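Sphingomyelinase C (Streptomyces griseocarneus, PDB 7CNE) belongs to the endonuclease/exonuclease/phosphatase family and has the DNase I-like fold, in which two mixed beta sheets pack together. Local coordinates at residues K91-G100 and A124-F132. Numbering follows the deposited sequence.
Sequences KYSATTPEDG and ADWWSNKGF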
# COMPACT_ATOMS: atom_id res chain seq x y z
N LYS A 91 -10.31 12.16 -9.70
CA LYS A 91 -10.11 13.61 -9.55
C LYS A 91 -8.63 13.99 -9.58
O LYS A 91 -8.11 14.66 -8.68
CB LYS A 91 -10.76 14.11 -8.26
CG LYS A 91 -12.24 14.43 -8.40
CD LYS A 91 -12.87 14.84 -7.07
CE LYS A 91 -14.38 14.91 -7.19
NZ LYS A 91 -15.05 15.10 -5.87
N TYR A 92 -7.96 13.59 -10.66
CA TYR A 92 -6.54 13.89 -10.84
C TYR A 92 -6.33 15.39 -10.93
O TYR A 92 -7.08 16.10 -11.60
CB TYR A 92 -6.03 13.19 -12.10
CG TYR A 92 -4.61 13.57 -12.51
CD1 TYR A 92 -3.50 12.96 -11.90
CD2 TYR A 92 -4.38 14.51 -13.50
CE1 TYR A 92 -2.20 13.31 -12.28
CE2 TYR A 92 -3.09 14.87 -13.88
CZ TYR A 92 -2.01 14.26 -13.27
OH TYR A 92 -0.74 14.62 -13.64
N SER A 93 -5.29 15.89 -10.25
CA SER A 93 -4.88 17.28 -10.33
C SER A 93 -3.50 17.39 -10.97
O SER A 93 -2.57 16.70 -10.55
CB SER A 93 -4.85 17.92 -8.94
OG SER A 93 -4.05 19.08 -8.95
N ALA A 94 -3.38 18.25 -11.98
CA ALA A 94 -2.09 18.44 -12.65
C ALA A 94 -1.19 19.43 -11.91
O ALA A 94 0.02 19.46 -12.16
CB ALA A 94 -2.29 18.92 -14.09
N THR A 95 -1.74 20.22 -11.00
CA THR A 95 -0.95 21.24 -10.33
C THR A 95 -0.46 20.81 -8.96
O THR A 95 0.54 21.35 -8.48
CB THR A 95 -1.77 22.53 -10.18
OG1 THR A 95 -2.90 22.28 -9.34
CG2 THR A 95 -2.28 23.01 -11.54
N THR A 96 -1.13 19.86 -8.31
CA THR A 96 -0.75 19.52 -6.94
C THR A 96 0.62 18.85 -6.94
O THR A 96 0.88 17.99 -7.79
CB THR A 96 -1.83 18.65 -6.29
OG1 THR A 96 -1.67 18.70 -4.88
CG2 THR A 96 -1.76 17.19 -6.76
N PRO A 97 1.53 19.25 -6.06
CA PRO A 97 2.90 18.71 -6.10
C PRO A 97 3.03 17.32 -5.48
O PRO A 97 3.97 16.60 -5.82
CB PRO A 97 3.72 19.74 -5.30
CG PRO A 97 2.75 20.82 -4.90
CD PRO A 97 1.38 20.29 -5.03
N GLU A 98 2.14 16.94 -4.58
CA GLU A 98 2.28 15.67 -3.86
C GLU A 98 1.56 14.56 -4.62
O GLU A 98 0.36 14.68 -4.92
CB GLU A 98 1.71 15.78 -2.44
CG GLU A 98 2.67 16.35 -1.39
CD GLU A 98 1.98 17.29 -0.40
OE1 GLU A 98 2.51 17.44 0.72
OE2 GLU A 98 0.92 17.90 -0.72
N ASP A 99 2.28 13.48 -4.92
CA ASP A 99 1.66 12.33 -5.56
C ASP A 99 1.05 11.42 -4.49
O ASP A 99 1.12 11.69 -3.29
CB ASP A 99 2.66 11.60 -6.46
CG ASP A 99 3.86 11.01 -5.70
OD1 ASP A 99 3.66 10.32 -4.67
OD2 ASP A 99 5.00 11.18 -6.17
N GLY A 100 0.43 10.32 -4.94
CA GLY A 100 -0.23 9.39 -4.03
C GLY A 100 0.67 8.35 -3.39
O GLY A 100 0.20 7.61 -2.53
N ALA A 124 -5.27 16.29 4.89
CA ALA A 124 -4.11 16.36 4.00
C ALA A 124 -4.30 15.52 2.75
O ALA A 124 -3.79 15.88 1.68
CB ALA A 124 -2.85 15.92 4.74
N ASP A 125 -5.01 14.39 2.86
CA ASP A 125 -5.16 13.50 1.72
C ASP A 125 -5.86 14.18 0.55
O ASP A 125 -5.58 13.86 -0.62
CB ASP A 125 -5.96 12.26 2.14
CG ASP A 125 -5.32 11.49 3.28
OD1 ASP A 125 -4.89 12.13 4.29
OD2 ASP A 125 -5.27 10.24 3.18
N TRP A 126 -6.81 15.08 0.83
CA TRP A 126 -7.55 15.72 -0.26
C TRP A 126 -6.62 16.50 -1.18
O TRP A 126 -6.79 16.48 -2.40
CB TRP A 126 -8.62 16.65 0.31
CG TRP A 126 -9.31 17.51 -0.73
CD1 TRP A 126 -9.11 18.84 -0.97
CD2 TRP A 126 -10.32 17.09 -1.66
NE1 TRP A 126 -9.92 19.27 -2.00
CE2 TRP A 126 -10.68 18.22 -2.44
CE3 TRP A 126 -10.96 15.87 -1.92
CZ2 TRP A 126 -11.64 18.17 -3.45
CZ3 TRP A 126 -11.92 15.82 -2.93
CH2 TRP A 126 -12.25 16.96 -3.67
N TRP A 127 -5.64 17.19 -0.61
CA TRP A 127 -4.82 18.12 -1.38
C TRP A 127 -3.78 17.41 -2.23
O TRP A 127 -3.10 18.08 -3.02
CB TRP A 127 -4.18 19.14 -0.43
CG TRP A 127 -5.27 19.85 0.32
CD1 TRP A 127 -5.62 19.68 1.62
CD2 TRP A 127 -6.21 20.76 -0.24
NE1 TRP A 127 -6.72 20.46 1.92
CE2 TRP A 127 -7.09 21.14 0.79
CE3 TRP A 127 -6.39 21.32 -1.51
CZ2 TRP A 127 -8.13 22.05 0.59
CZ3 TRP A 127 -7.42 22.23 -1.71
CH2 TRP A 127 -8.27 22.58 -0.66
N SER A 128 -3.65 16.10 -2.12
CA SER A 128 -2.65 15.37 -2.88
C SER A 128 -3.36 14.37 -3.80
O SER A 128 -4.56 14.14 -3.70
CB SER A 128 -1.66 14.67 -1.94
OG SER A 128 -2.26 13.61 -1.23
N ASN A 129 -2.59 13.79 -4.72
CA ASN A 129 -3.18 12.88 -5.72
C ASN A 129 -3.24 11.45 -5.20
O ASN A 129 -2.78 10.51 -5.85
CB ASN A 129 -2.38 12.96 -7.02
CG ASN A 129 -2.91 14.00 -7.99
OD1 ASN A 129 -4.08 14.43 -7.90
ND2 ASN A 129 -2.06 14.43 -8.92
N LYS A 130 -3.80 11.28 -4.00
CA LYS A 130 -4.01 9.95 -3.44
C LYS A 130 -5.01 9.19 -4.30
O LYS A 130 -5.98 9.76 -4.81
CB LYS A 130 -4.50 10.05 -1.99
CG LYS A 130 -3.40 10.33 -0.96
CD LYS A 130 -2.51 9.10 -0.78
CE LYS A 130 -1.30 9.40 0.08
NZ LYS A 130 -1.59 9.27 1.53
N GLY A 131 -4.77 7.89 -4.48
CA GLY A 131 -5.62 7.12 -5.36
C GLY A 131 -5.25 5.66 -5.40
O GLY A 131 -4.68 5.14 -4.43
N PHE A 132 -5.55 4.98 -6.50
CA PHE A 132 -5.19 3.58 -6.61
C PHE A 132 -4.65 3.28 -8.01
O PHE A 132 -4.94 3.99 -8.98
CB PHE A 132 -6.36 2.63 -6.26
CG PHE A 132 -7.62 2.81 -7.08
CD1 PHE A 132 -8.61 3.70 -6.67
CD2 PHE A 132 -7.85 2.05 -8.21
CE1 PHE A 132 -9.78 3.85 -7.39
CE2 PHE A 132 -9.04 2.19 -8.94
CZ PHE A 132 -9.99 3.10 -8.52
O HOH W 1 0.54 12.42 -0.76
O HOH W 2 -2.09 6.71 -4.18
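With chi1 at -91° and chi2 at -21°, Asn129 sends its amide into the loop of Lys91-Gly100, where both ends of the group bind the backbone of Ser93. Ser93 N donates to OD1 of Asn129 at 3.0 Å, on a lone pair in the carbonyl plane. In return, ND2 of Asn129 donates to Ser93 O at 2.8 Å, with an N-H...O angle of 164°. This two-way pairing fixes the rotation of the amide; Gly79 O takes a further bond from ND2. The Tyr92 ring lies oblique to the amide group, its CE1 3.5 Å from Asn129 ND2, and CG2 of Thr96 approaches CG of Asn129 to 3.6 Å. Thr96 OG1 comes within 2.4 Å of Trp127 O, too short for the bond to be more than doubtful. The backbone of Asn129 is held too: its N reaches Glu98 O at 3.1 Å, nearly straight, while CB of Ser128 meets CB of Glu98. One water links Asp99 O with Ser128 OG, and a second joins Gly131 N and, weakly, Gly100 O. The extended Lys91 chain places NZ 4.0 Å from CH2 at the Trp126 ring edge, though NZ bonds to Asn119 O. Asn129 is also the centre of an inverse gamma turn. The contact thus clips the loop after edge strand 87-90 to the turn that leads into strand 131-139, in one sheet of the DNase I-like fold.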